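Local coordinates for putative MCP-type signal transduction protein (Campylobacter jejuni subsp. jejuni serotype O:2, PDB 4WY9) that probably senses chemical cues in the periplasm, directly or through another protein, as the tandem-PAS sensory domain of the chemoreceptor Tlp1, at residues S271-Q275 with D276-A280; E13-L16 with A17-K21; K39-S42 with G43-E47; D60-T63 with N64-N68. One frame throughout, in Å; residues are numbered along the deposited sequence.

Contact 1. Residues S271-Q275 with D276-A280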
ATOM      1  N   SER A 271       1.546 -12.251 -10.275  1.00  9.31           N
ATOM      2  CA  SER A 271       0.408 -11.798  -9.523  1.00  9.53           C
ATOM      3  C   SER A 271       0.400 -12.370  -8.139  1.00 10.90           C
ATOM      4  O   SER A 271       0.700 -13.547  -7.937  1.00 13.42           O
ATOM      5  CB  SER A 271      -0.895 -12.158 -10.250  1.00 11.00           C
ATOM      6  OG  SER A 271      -1.017 -11.459 -11.455  1.00 12.09           O
ATOM      7  N   PHE A 272      -0.010 -11.561  -7.153  1.00 11.73           N
ATOM      8  CA  PHE A 272      -0.095 -12.007  -5.787  1.00 12.31           C
ATOM      9  C   PHE A 272      -1.260 -11.352  -5.050  1.00 12.46           C
ATOM     10  O   PHE A 272      -1.682 -10.257  -5.403  1.00 13.23           O
ATOM     11  CB  PHE A 272       1.214 -11.793  -5.038  1.00 13.45           C
ATOM     12  CG  PHE A 272       1.670 -10.344  -4.985  1.00 13.90           C
ATOM     13  CD1 PHE A 272       2.399  -9.770  -6.033  1.00 14.97           C
ATOM     14  CD2 PHE A 272       1.435  -9.565  -3.864  1.00 15.68           C
ATOM     15  CE1 PHE A 272       2.812  -8.462  -5.964  1.00 15.72           C
ATOM     16  CE2 PHE A 272       1.885  -8.248  -3.799  1.00 14.68           C
ATOM     17  CZ  PHE A 272       2.604  -7.715  -4.854  1.00 14.82           C
ATOM     18  N   LYS A 273      -1.752 -12.034  -4.034  1.00 13.99           N
ATOM     19  CA  LYS A 273      -2.836 -11.535  -3.243  1.00 14.15           C
ATOM     20  C   LYS A 273      -2.318 -11.075  -1.915  1.00 14.51           C
ATOM     21  O   LYS A 273      -1.393 -11.656  -1.361  1.00 17.75           O
ATOM     22  CB  LYS A 273      -3.930 -12.585  -3.040  1.00 18.35           C
ATOM     23  CG  LYS A 273      -4.725 -12.936  -4.304  1.00 23.29           C
ATOM     24  CD  LYS A 273      -5.619 -14.110  -4.033  1.00 28.51           C
ATOM     25  CE  LYS A 273      -5.641 -15.071  -5.232  1.00 36.99           C
ATOM     26  NZ  LYS A 273      -6.317 -16.352  -4.952  1.00 41.65           N
ATOM     27  N   VAL A 274      -2.937 -10.023  -1.402  1.00 14.22           N
ATOM     28  CA  VAL A 274      -2.664  -9.509  -0.093  1.00 14.32           C
ATOM     29  C   VAL A 274      -4.005  -9.308   0.563  1.00 12.83           C
ATOM     30  O   VAL A 274      -4.720  -8.354   0.255  1.00 12.58           O
ATOM     31  CB  VAL A 274      -1.869  -8.186  -0.141  1.00 14.63           C
ATOM     32  CG1 VAL A 274      -1.692  -7.636   1.236  1.00 15.26           C
ATOM     33  CG2 VAL A 274      -0.513  -8.376  -0.829  1.00 15.79           C
ATOM     34  N   GLN A 275      -4.363 -10.215   1.484  1.00 14.29           N
ATOM     35  CA  GLN A 275      -5.704 -10.235   2.082  1.00 14.82           C
ATOM     36  C   GLN A 275      -6.722 -10.242   0.953  1.00 15.68           C
ATOM     37  O   GLN A 275      -6.709 -11.132   0.101  1.00 18.12           O
ATOM     38  CB  GLN A 275      -5.868  -9.076   3.074  1.00 13.74           C
ATOM     39  CG  GLN A 275      -4.950  -9.152   4.256  1.00 14.51           C
ATOM     40  CD  GLN A 275      -5.377 -10.204   5.263  1.00 15.67           C
ATOM     41  OE1 GLN A 275      -6.578 -10.475   5.451  1.00 16.64           O
ATOM     42  NE2 GLN A 275      -4.401 -10.795   5.927  1.00 18.19           N
ATOM     43  N   ASP A 276      -7.587  -9.243   0.888  1.00 15.90           N
ATOM     44  CA  ASP A 276      -8.633  -9.206  -0.157  1.00 16.89           C
ATOM     45  C   ASP A 276      -8.206  -8.343  -1.357  1.00 16.28           C
ATOM     46  O   ASP A 276      -8.999  -8.102  -2.265  1.00 19.03           O
ATOM     47  CB  ASP A 276      -9.948  -8.677   0.422  1.00 20.72           C
ATOM     48  CG  ASP A 276     -10.493  -9.571   1.501  1.00 29.15           C
ATOM     49  OD1 ASP A 276     -10.558 -10.805   1.230  1.00 34.43           O
ATOM     50  OD2 ASP A 276     -10.816  -9.073   2.605  1.00 31.63           O
ATOM     51  N   SER A 277      -6.961  -7.860  -1.352  1.00 14.12           N
ATOM     52  CA  SER A 277      -6.461  -7.061  -2.475  1.00 12.92           C
ATOM     53  C   SER A 277      -5.590  -7.908  -3.374  1.00 11.69           C
ATOM     54  O   SER A 277      -5.094  -8.966  -2.986  1.00 13.56           O
ATOM     55  CB  SER A 277      -5.690  -5.819  -1.979  1.00 15.08           C
ATOM     56  OG  SER A 277      -4.458  -6.142  -1.401  1.00 14.54           O
ATOM     57  N   SER A 278      -5.385  -7.452  -4.592  1.00 11.41           N
ATOM     58  CA  SER A 278      -4.665  -8.204  -5.615  1.00 11.14           C
ATOM     59  C   SER A 278      -3.717  -7.298  -6.323  1.00  9.07           C
ATOM     60  O   SER A 278      -4.114  -6.202  -6.762  1.00  9.98           O
ATOM     61  CB  SER A 278      -5.633  -8.842  -6.588  1.00 12.57           C
ATOM     62  OG  SER A 278      -6.553  -9.714  -5.949  1.00 16.87           O
ATOM     63  N   TRP A 279      -2.467  -7.745  -6.486  1.00  9.28           N
ATOM     64  CA  TRP A 279      -1.410  -6.952  -7.051  1.00  8.37           C
ATOM     65  C   TRP A 279      -0.618  -7.728  -8.072  1.00  8.21           C
ATOM     66  O   TRP A 279      -0.693  -8.958  -8.115  1.00  9.59           O
ATOM     67  CB  TRP A 279      -0.487  -6.420  -5.943  1.00  8.41           C
ATOM     68  CG  TRP A 279      -1.202  -5.629  -4.916  1.00  7.92           C
ATOM     69  CD1 TRP A 279      -1.902  -6.115  -3.845  1.00 10.10           C
ATOM     70  CD2 TRP A 279      -1.287  -4.205  -4.846  1.00  8.68           C
ATOM     71  NE1 TRP A 279      -2.441  -5.071  -3.133  1.00 10.05           N
ATOM     72  CE2 TRP A 279      -2.092  -3.889  -3.716  1.00  8.94           C
ATOM     73  CE3 TRP A 279      -0.788  -3.170  -5.612  1.00  9.89           C
ATOM     74  CZ2 TRP A 279      -2.379  -2.566  -3.359  1.00 10.61           C
ATOM     75  CZ3 TRP A 279      -1.075  -1.869  -5.263  1.00 10.05           C
ATOM     76  CH2 TRP A 279      -1.863  -1.588  -4.143  1.00 10.08           C
ATOM     77  N   ALA A 280       0.162  -7.020  -8.881  1.00  7.68           N
ATOM     78  CA  ALA A 280       1.059  -7.679  -9.803  1.00  8.31           C
ATOM     79  C   ALA A 280       2.324  -6.876  -9.989  1.00  7.44           C
ATOM     80  O   ALA A 280       2.291  -5.634  -9.947  1.00  7.89           O
ATOM     81  CB  ALA A 280       0.389  -7.904 -11.161  1.00  9.63           C
TER
HETATM   82  O   HOH W   1      -9.176  -9.389   4.838  1.00 17.49           O
HETATM   83  O   HOH W   2      -7.224 -10.964  -2.742  1.00 24.55           O
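Trp279 lays its CB over one face of the Phe272 ring, a CH-pi contact in which CB sits 3.8 Å from the centroid of that ring and nearest to its CZ. The five-membered ring of Trp279 is nearly parallel to the Phe272 ring, with 22° between planes, but slid so far aside that the two barely overlap. Phe272 reaches this place because its CG stands between the backbone N and the carbonyl carbon (chi1 59°), which swings the ring across to the partner strand. Val274 continues the apolar row, its CG2 lying 4.0 Å from Trp279 CD1. These residues belong to a beta hairpin of the second, five-stranded sheet, closed by a type II' turn from Val274 to Ser277, and their face of it is covered by Phe31 and Ile35 of the long helix 8-51. Phe272 and Trp279 form a hydrogen-bonded antiparallel pair, with Trp279 N 2.8 Å from Phe272 O. At the turn Val274 O accepts two hydrogen bonds from one residue: Ser277 N comes from above the carbonyl plane, whereas Ser277 OG, at 2.8 Å from Val274 O, lies in that plane on a lone pair. The same hydroxyl oxygen receives Trp279 NE1 at 2.9 Å, close to the indole plane, which helps set the rotation of the indole. Further out, where polar side chains suit an exposed turn, one water donates to both Gln275 OE1 and Asp276 OD2.

Contact 2. Residues E13-L16 with A17-K21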
ATOM      1  N   GLU A  13      12.513 -14.915 -21.519  1.00  7.86           N
ATOM      2  CA  GLU A  13      11.234 -15.203 -20.876  1.00  8.84           C
ATOM      3  C   GLU A  13      11.462 -15.768 -19.466  1.00  8.01           C
ATOM      4  O   GLU A  13      10.803 -15.356 -18.512  1.00  9.24           O
ATOM      5  CB  GLU A  13      10.418 -16.149 -21.732  1.00  9.99           C
ATOM      6  CG  GLU A  13       9.967 -15.532 -23.061  1.00 12.34           C
ATOM      7  CD  GLU A  13       9.417 -16.548 -24.078  1.00 14.69           C
ATOM      8  OE1 GLU A  13       9.685 -17.761 -23.932  1.00 17.81           O
ATOM      9  OE2 GLU A  13       8.749 -16.130 -25.061  1.00 13.87           O
ATOM     10  N   ASP A  14      12.400 -16.701 -19.341  1.00  7.70           N
ATOM     11  CA  ASP A  14      12.641 -17.320 -18.049  1.00  8.14           C
ATOM     12  C   ASP A  14      13.243 -16.315 -17.084  1.00  7.76           C
ATOM     13  O   ASP A  14      12.929 -16.308 -15.888  1.00  7.73           O
ATOM     14  CB  ASP A  14      13.566 -18.533 -18.187  1.00 10.24           C
ATOM     15  CG  ASP A  14      12.916 -19.704 -18.883  1.00 14.11           C
ATOM     16  OD1 ASP A  14      11.689 -19.769 -18.963  1.00 15.28           O
ATOM     17  OD2 ASP A  14      13.672 -20.598 -19.343  1.00 18.05           O
ATOM     18  N   ILE A  15      14.134 -15.487 -17.571  1.00  7.67           N
ATOM     19  CA  ILE A  15      14.759 -14.447 -16.745  1.00  7.54           C
ATOM     20  C   ILE A  15      13.698 -13.479 -16.247  1.00  7.02           C
ATOM     21  O   ILE A  15      13.665 -13.134 -15.045  1.00  7.21           O
ATOM     22  CB  ILE A  15      15.866 -13.711 -17.515  1.00  8.30           C
ATOM     23  CG1 ILE A  15      17.059 -14.627 -17.719  1.00  8.82           C
ATOM     24  CG2 ILE A  15      16.297 -12.430 -16.820  1.00 10.43           C
ATOM     25  CD1 ILE A  15      18.027 -14.184 -18.809  1.00  9.99           C
ATOM     26  N   LEU A  16      12.830 -13.025 -17.130  1.00  7.04           N
ATOM     27  CA  LEU A  16      11.790 -12.074 -16.730  1.00  7.24           C
ATOM     28  C   LEU A  16      10.842 -12.691 -15.692  1.00  7.02           C
ATOM     29  O   LEU A  16      10.444 -12.022 -14.715  1.00  7.63           O
ATOM     30  CB  LEU A  16      11.023 -11.567 -17.928  1.00  7.65           C
ATOM     31  CG  LEU A  16      11.773 -10.632 -18.852  1.00  8.11           C
ATOM     32  CD1 LEU A  16      10.928 -10.358 -20.097  1.00 10.29           C
ATOM     33  CD2 LEU A  16      12.100  -9.316 -18.153  1.00 10.74           C
ATOM     34  N   ALA A  17      10.484 -13.959 -15.862  1.00  7.18           N
ATOM     35  CA  ALA A  17       9.642 -14.631 -14.869  1.00  7.90           C
ATOM     36  C   ALA A  17      10.332 -14.657 -13.507  1.00  7.71           C
ATOM     37  O   ALA A  17       9.712 -14.421 -12.464  1.00  8.77           O
ATOM     38  CB  ALA A  17       9.298 -16.021 -15.331  1.00  7.18           C
ATOM     39  N   SER A  18      11.640 -14.919 -13.515  0.52  6.63           N
ATOM     40  CA  SER A  18      12.407 -14.992 -12.265  0.52  7.99           C
ATOM     41  C   SER A  18      12.464 -13.614 -11.579  0.52  7.81           C
ATOM     42  O   SER A  18      12.247 -13.498 -10.372  0.52  8.39           O
ATOM     43  CB  SER A  18      13.822 -15.513 -12.528  0.52  8.92           C
ATOM     44  OG  SER A  18      14.597 -15.595 -11.344  0.52  9.47           O
ATOM     45  N   ILE A  19      12.731 -12.579 -12.362  1.00  8.27           N
ATOM     46  CA  ILE A  19      12.875 -11.221 -11.855  1.00  8.62           C
ATOM     47  C   ILE A  19      11.555 -10.783 -11.215  1.00  7.61           C
ATOM     48  O   ILE A  19      11.532 -10.206 -10.097  1.00  9.09           O
ATOM     49  CB  ILE A  19      13.250 -10.215 -12.997  1.00  9.27           C
ATOM     50  CG1 ILE A  19      14.671 -10.440 -13.452  1.00 11.40           C
ATOM     51  CG2 ILE A  19      13.026  -8.763 -12.591  1.00 10.47           C
ATOM     52  CD1 ILE A  19      15.030  -9.680 -14.711  1.00 14.24           C
ATOM     53  N   THR A  20      10.451 -11.032 -11.900  1.00  7.06           N
ATOM     54  CA  THR A  20       9.137 -10.603 -11.383  1.00  7.64           C
ATOM     55  C   THR A  20       8.787 -11.374 -10.122  1.00  7.32           C
ATOM     56  O   THR A  20       8.223 -10.795  -9.178  1.00  8.69           O
ATOM     57  CB  THR A  20       8.026 -10.756 -12.427  1.00 10.77           C
ATOM     58  OG1 THR A  20       7.832 -12.119 -12.790  1.00 12.41           O
ATOM     59  CG2 THR A  20       8.367  -9.916 -13.636  1.00 14.06           C
ATOM     60  N   LYS A  21       9.102 -12.670 -10.088  1.00  7.23           N
ATOM     61  CA  LYS A  21       8.832 -13.483  -8.904  1.00  8.74           C
ATOM     62  C   LYS A  21       9.549 -12.925  -7.705  1.00  7.84           C
ATOM     63  O   LYS A  21       8.972 -12.817  -6.626  1.00  9.79           O
ATOM     64  CB  LYS A  21       9.241 -14.939  -9.143  1.00 10.97           C
ATOM     65  CG  LYS A  21       8.983 -15.827  -7.916  1.00 14.50           C
ATOM     66  CD  LYS A  21       9.154 -17.318  -8.272  1.00 17.98           C
ATOM     67  CE  LYS A  21       8.730 -18.253  -7.150  1.00 24.60           C
ATOM     68  NZ  LYS A  21       8.970 -19.674  -7.529  1.00 31.92           N
TER
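Leu16, Ala17 and Ile19 lie within about one turn of the long helix 8-51, each bonded through the backbone to a residue four places away. Leu16 is buried: its side chain leaves the helix to pack on Tyr266, Ala268, Val283 and Ala285 of the neighbouring sheet, while its carbonyl oxygen receives Thr20 N at 3.0 Å. A long, branched apolar side chain suits such a buried place against residues of two adjacent strands. Ala17 gives its N-H to Glu13 O, and its CB stays 3.6 Å from that same oxygen; a small methyl suits this flank, which faces Val254. Ile19 packs back against Ile15, one turn earlier. With Ile19 CG1 beside its own backbone N (chi1 -71°), CG1 and CD1 run back along the helix, and CD1 ends 3.7 Å from Ile15 CG2, the branch that in Ile15 stands anti to the backbone N. The two chains cross at a slant. Ile19 CG1 also passes 3.3 Å from Ile15 O, the acceptor of Ile19 N. Beyond them, Thr20 OG1 donates to Ala17 O at 3.0 Å from above the carbonyl plane, on the face from which Lys21 N also arrives. Ala17 O therefore accepts two hydrogen bonds, and the hydroxyl of buried Thr20 is paired within the helix, which should lower the cost of burying a polar group.

Contact 3. Residues K39-S42 with G43-E47; sequences KSIS and GTLTE
Gly43 donates its N-H to Lys39 O, 3.0 Å away, and continues the i to i+4 bonding of the long helix 8-51, here in the part that packs on the first sensor module, probably the membrane-distal one, as in double-Cache receptors. Having no side chain, it leaves this exposed flank of the helix smooth. Thr44 follows with its N 3.1 Å from Ser40 O; its hydroxyl is turned back along the helix, OG1 beside the backbone N (chi1 -61°), toward the same carbonyl, while CG2 is left for the side facing Ile65. Leu45 carries the apolar part of the contact. Its N meets Ile41 O at 2.8 Å, and the two side chains lie side by side, pointing the same way, with Leu45 CD1 3.7 Å from Ile41 CG1. Ile41 can offer that branch because CG1 stands anti to its backbone N (chi1 178°). Both residues are buried, which suits their branched aliphatic chains: Ile41 fits against Ile65, Ile66 and Phe70 of helix 59-70, and Leu45 against Ile172 of the sheet. Thr46 N closes on Ser42 O at 2.9 Å. Thr46 OG1 is also near that oxygen, at 3.3 Å from Ser42 O, but this is weak; its stronger partner is Phe173 N, to which the hydroxyl binds across to the sheet. Paired in this way with a main-chain N-H, the hydroxyl of Thr46 can sit at the interface of helix and sheet, beside the buried leucine, at what is probably little polar cost.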
ATOM      1  N   LYS A  39      -2.796  -5.912  12.650  1.00  9.73           N
ATOM      2  CA  LYS A  39      -3.672  -6.876  13.324  1.00 11.02           C
ATOM      3  C   LYS A  39      -3.369  -6.959  14.802  1.00 10.30           C
ATOM      4  O   LYS A  39      -4.273  -7.071  15.627  1.00 11.58           O
ATOM      5  CB  LYS A  39      -3.561  -8.279  12.702  1.00 11.76           C
ATOM      6  CG  LYS A  39      -4.294  -8.447  11.393  1.00 11.94           C
ATOM      7  CD  LYS A  39      -4.074  -9.863  10.853  1.00 15.66           C
ATOM      8  CE  LYS A  39      -5.013 -10.156   9.729  1.00 19.02           C
ATOM      9  NZ  LYS A  39      -6.453 -10.290  10.155  1.00 22.63           N
ATOM     10  N   SER A  40      -2.093  -6.887  15.143  0.53 10.37           N
ATOM     11  CA  SER A  40      -1.691  -6.960  16.557  0.53 11.84           C
ATOM     12  C   SER A  40      -2.324  -5.786  17.299  0.53  9.40           C
ATOM     13  O   SER A  40      -2.980  -5.973  18.344  0.53  9.33           O
ATOM     14  CB  SER A  40      -0.161  -6.939  16.690  0.53 13.21           C
ATOM     15  OG  SER A  40       0.229  -6.955  18.053  0.53 16.17           O
ATOM     16  N   ILE A  41      -2.149  -4.585  16.789  1.00  8.79           N
ATOM     17  CA  ILE A  41      -2.606  -3.388  17.492  1.00  9.76           C
ATOM     18  C   ILE A  41      -4.137  -3.330  17.492  1.00  7.83           C
ATOM     19  O   ILE A  41      -4.752  -2.959  18.485  1.00  8.21           O
ATOM     20  CB  ILE A  41      -1.981  -2.093  16.958  1.00 12.64           C
ATOM     21  CG1 ILE A  41      -2.530  -0.885  17.697  1.00 15.05           C
ATOM     22  CG2 ILE A  41      -2.189  -1.948  15.524  1.00 15.07           C
ATOM     23  CD1 ILE A  41      -1.603   0.285  17.703  1.00 18.71           C
ATOM     24  N   SER A  42      -4.784  -3.728  16.390  1.00  7.46           N
ATOM     25  CA  SER A  42      -6.234  -3.733  16.364  1.00  7.74           C
ATOM     26  C   SER A  42      -6.772  -4.706  17.431  1.00  7.48           C
ATOM     27  O   SER A  42      -7.764  -4.428  18.094  1.00  8.89           O
ATOM     28  CB  SER A  42      -6.802  -4.057  14.981  1.00  9.35           C
ATOM     29  OG  SER A  42      -6.536  -5.391  14.606  1.00 11.95           O
ATOM     30  N   GLY A  43      -6.114  -5.847  17.603  1.00  8.13           N
ATOM     31  CA  GLY A  43      -6.544  -6.786  18.613  1.00  9.56           C
ATOM     32  C   GLY A  43      -6.449  -6.200  20.006  1.00  8.55           C
ATOM     33  O   GLY A  43      -7.382  -6.303  20.830  1.00  9.76           O
ATOM     34  N   THR A  44      -5.326  -5.575  20.290  1.00  8.47           N
ATOM     35  CA  THR A  44      -5.092  -4.993  21.605  1.00  8.42           C
ATOM     36  C   THR A  44      -6.053  -3.838  21.866  1.00  7.61           C
ATOM     37  O   THR A  44      -6.608  -3.721  22.983  1.00  8.17           O
ATOM     38  CB  THR A  44      -3.619  -4.537  21.738  1.00 10.34           C
ATOM     39  OG1 THR A  44      -2.761  -5.689  21.579  1.00 12.90           O
ATOM     40  CG2 THR A  44      -3.362  -3.902  23.058  1.00 12.63           C
ATOM     41  N   LEU A  45      -6.287  -2.993  20.877  1.00  7.01           N
ATOM     42  CA  LEU A  45      -7.208  -1.874  21.068  1.00  7.08           C
ATOM     43  C   LEU A  45      -8.660  -2.328  21.204  1.00  7.40           C
ATOM     44  O   LEU A  45      -9.378  -1.825  22.040  1.00  8.50           O
ATOM     45  CB  LEU A  45      -7.046  -0.869  19.918  1.00  7.50           C
ATOM     46  CG  LEU A  45      -5.757  -0.062  19.906  1.00  9.54           C
ATOM     47  CD1 LEU A  45      -5.621   0.794  18.674  1.00 10.76           C
ATOM     48  CD2 LEU A  45      -5.628   0.784  21.180  1.00 12.06           C
ATOM     49  N   THR A  46      -9.086  -3.314  20.421  1.00  6.61           N
ATOM     50  CA  THR A  46     -10.448  -3.812  20.574  1.00  6.92           C
ATOM     51  C   THR A  46     -10.621  -4.450  21.958  1.00  8.20           C
ATOM     52  O   THR A  46     -11.651  -4.268  22.604  1.00  9.83           O
ATOM     53  CB  THR A  46     -10.833  -4.744  19.445  1.00  7.74           C
ATOM     54  OG1 THR A  46     -11.067  -3.943  18.290  1.00  8.53           O
ATOM     55  CG2 THR A  46     -12.073  -5.562  19.747  1.00  9.72           C
ATOM     56  N   GLU A  47      -9.635  -5.192  22.447  1.00  7.91           N
ATOM     57  CA  GLU A  47      -9.736  -5.748  23.788  1.00  9.11           C
ATOM     58  C   GLU A  47      -9.898  -4.608  24.799  1.00  9.87           C
ATOM     59  O   GLU A  47     -10.706  -4.691  25.710  1.00 12.04           O
ATOM     60  CB  GLU A  47      -8.516  -6.593  24.113  1.00 12.54           C
ATOM     61  CG  GLU A  47      -8.534  -7.220  25.512  1.00 17.10           C
ATOM     62  CD  GLU A  47      -9.816  -8.026  25.811  1.00 24.04           C
ATOM     63  OE1 GLU A  47     -10.399  -8.681  24.901  1.00 28.06           O
ATOM     64  OE2 GLU A  47     -10.258  -8.019  27.011  1.00 30.69           O
TER

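Contact 4. Residues D60-T63 with N64-N68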
ATOM      1  N   ASP A  60      -3.026   7.840  27.541  0.57  8.01           N
ATOM      2  CA  ASP A  60      -1.655   7.381  27.564  0.57  9.54           C
ATOM      3  C   ASP A  60      -1.550   5.883  27.329  0.57  9.08           C
ATOM      4  O   ASP A  60      -0.612   5.429  26.666  0.57  9.23           O
ATOM      5  CB  ASP A  60      -0.987   7.760  28.893  0.57 13.02           C
ATOM      6  CG  ASP A  60      -0.442   9.155  28.913  0.57 14.99           C
ATOM      7  OD1 ASP A  60      -0.772   9.933  27.986  0.57 15.79           O
ATOM      8  OD2 ASP A  60       0.261   9.505  29.882  0.57 18.19           O
ATOM      9  N   ASN A  61      -2.493   5.099  27.825  1.00 10.17           N
ATOM     10  CA  ASN A  61      -2.479   3.665  27.538  1.00 10.80           C
ATOM     11  C   ASN A  61      -2.591   3.433  26.048  1.00 10.38           C
ATOM     12  O   ASN A  61      -1.896   2.600  25.479  1.00 11.56           O
ATOM     13  CB  ASN A  61      -3.574   2.946  28.270  1.00 12.10           C
ATOM     14  CG  ASN A  61      -3.255   2.679  29.741  1.00 13.77           C
ATOM     15  OD1 ASN A  61      -2.138   2.966  30.198  1.00 16.29           O
ATOM     16  ND2 ASN A  61      -4.205   2.156  30.466  1.00 16.88           N
ATOM     17  N   ILE A  62      -3.471   4.183  25.391  1.00  9.60           N
ATOM     18  CA  ILE A  62      -3.625   4.074  23.942  1.00  9.83           C
ATOM     19  C   ILE A  62      -2.342   4.503  23.232  1.00 10.74           C
ATOM     20  O   ILE A  62      -1.884   3.854  22.303  1.00 11.55           O
ATOM     21  CB  ILE A  62      -4.831   4.895  23.466  1.00  9.49           C
ATOM     22  CG1 ILE A  62      -6.123   4.304  24.009  1.00 11.27           C
ATOM     23  CG2 ILE A  62      -4.871   4.983  21.954  1.00  9.09           C
ATOM     24  CD1 ILE A  62      -7.360   5.135  23.775  1.00 11.95           C
ATOM     25  N   THR A  63      -1.784   5.650  23.636  1.00 11.34           N
ATOM     26  CA  THR A  63      -0.571   6.144  23.032  1.00 13.44           C
ATOM     27  C   THR A  63       0.550   5.131  23.094  1.00 12.23           C
ATOM     28  O   THR A  63       1.274   4.930  22.129  1.00 14.36           O
ATOM     29  CB  THR A  63      -0.085   7.450  23.707  1.00 13.24           C
ATOM     30  OG1 THR A  63      -1.098   8.450  23.561  1.00 15.92           O
ATOM     31  CG2 THR A  63       1.200   7.913  23.098  1.00 15.89           C
ATOM     32  N   ASN A  64       0.713   4.492  24.242  1.00 12.65           N
ATOM     33  CA  ASN A  64       1.812   3.564  24.439  1.00 14.17           C
ATOM     34  C   ASN A  64       1.642   2.350  23.583  1.00 13.52           C
ATOM     35  O   ASN A  64       2.629   1.823  23.068  1.00 15.60           O
ATOM     36  CB  ASN A  64       1.905   3.176  25.905  1.00 18.07           C
ATOM     37  CG  ASN A  64       2.315   4.312  26.770  1.00 23.07           C
ATOM     38  OD1 ASN A  64       2.857   5.327  26.301  1.00 28.16           O
ATOM     39  ND2 ASN A  64       2.064   4.174  28.038  1.00 25.97           N
ATOM     40  N   ILE A  65       0.401   1.894  23.385  1.00 13.53           N
ATOM     41  CA  ILE A  65       0.158   0.753  22.483  1.00 13.43           C
ATOM     42  C   ILE A  65       0.575   1.095  21.055  1.00 13.17           C
ATOM     43  O   ILE A  65       1.213   0.283  20.366  1.00 14.73           O
ATOM     44  CB  ILE A  65      -1.326   0.330  22.538  1.00 13.03           C
ATOM     45  CG1 ILE A  65      -1.624  -0.300  23.895  1.00 14.99           C
ATOM     46  CG2 ILE A  65      -1.695  -0.565  21.388  1.00 14.75           C
ATOM     47  CD1 ILE A  65      -3.100  -0.439  24.161  1.00 17.52           C
ATOM     48  N   ILE A  66       0.252   2.302  20.601  1.00 12.60           N
ATOM     49  CA  ILE A  66       0.654   2.713  19.265  1.00 12.99           C
ATOM     50  C   ILE A  66       2.155   2.844  19.131  1.00 13.56           C
ATOM     51  O   ILE A  66       2.770   2.268  18.201  1.00 14.90           O
ATOM     52  CB  ILE A  66      -0.001   4.068  18.868  1.00 13.77           C
ATOM     53  CG1 ILE A  66      -1.518   3.956  18.870  1.00 16.01           C
ATOM     54  CG2 ILE A  66       0.484   4.535  17.513  1.00 16.34           C
ATOM     55  CD1 ILE A  66      -2.223   5.311  18.759  1.00 15.64           C
ATOM     56  N   THR A  67       2.789   3.564  20.040  1.00 15.11           N
ATOM     57  CA  THR A  67       4.199   3.844  19.874  1.00 17.52           C
ATOM     58  C   THR A  67       5.055   2.599  20.091  1.00 18.32           C
ATOM     59  O   THR A  67       6.069   2.436  19.422  1.00 19.22           O
ATOM     60  CB  THR A  67       4.696   5.003  20.768  1.00 20.01           C
ATOM     61  OG1 THR A  67       4.481   4.678  22.139  1.00 21.79           O
ATOM     62  CG2 THR A  67       3.942   6.267  20.495  1.00 21.14           C
ATOM     63  N   ASN A  68       4.642   1.701  20.984  1.00 16.47           N
ATOM     64  CA  ASN A  68       5.337   0.459  21.189  1.00 19.40           C
ATOM     65  C   ASN A  68       5.243  -0.447  19.950  1.00 20.77           C
ATOM     66  O   ASN A  68       6.182  -1.185  19.651  1.00 25.31           O
ATOM     67  CB  ASN A  68       4.828  -0.263  22.444  1.00 22.42           C
ATOM     68  CG  ASN A  68       5.286   0.399  23.744  1.00 28.11           C
ATOM     69  OD1 ASN A  68       6.293   1.102  23.789  1.00 32.28           O
ATOM     70  ND2 ASN A  68       4.528   0.168  24.833  1.00 26.30           N
TER
HETATM   71  O   HOH W   3       0.494   1.854  29.086  1.00 29.98           O
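Asp60 opens the contact with its carbonyl oxygen, which accepts Asn64 N at 2.9 Å. This is the short helix 59-70 of the first PDC sensor domain, of the Cache clan; one flank lies on the sheet strands 78-83 and 104-110 and another on the long helix 8-51. The amide of Asn64 folds back over Asp60 O, its CG only 3.1 Å from that oxygen, because CG stands beside the backbone N (chi1 -68°). Asn61 is exposed, where a polar amide is at home. Its O receives Ile65 N at 3.2 Å, and Ile65 CD1 curls round to 3.5 Å from the same Asn61 O, while the Ile65 side chain serves the interface with Thr44 and Met48 of the long helix. Ile62 is buried against Leu81 and Met106, a place for a purely aliphatic chain. It lies alongside Ile66, both pointing the same way, with Ile62 CG2 4.2 Å from Ile66 CD1. Thr63 gives its hydroxyl to Ile59 O, and its CG2 lies 4.1 Å from Thr67 CG2, while Thr67 N binds Thr63 O. On the polar side of the helix a water joins the two asparagines: it donates to Asn61 OD1 and accepts from Asn64 ND2, which is 3.0 Å from its oxygen.

Overall arrangement
Contacts 2 and 3 sit on the same long helix 8-51, on opposite sides of the chain's centre, with centres 39 Å apart; the helix thus runs past both sensor modules. Contact 2 packs on the second sheet, whose hairpin holds contact 1, though contacts 1 and 2 do not touch, their nearest atoms being about 7 Å apart. Contacts 1 and 3 touch, Gln275 NE2 lying 3.9 Å from Lys39 CE, consistent with a place between the two modules. Contacts 3 and 4 are the closest pair, with centres 12 Å apart: Thr44 CG2 meets Ile65 CD1 at 3.6 Å and Ile41 CD1 packs against Ile66 CA at 3.7 Å, joining helix 59-70 to the long helix.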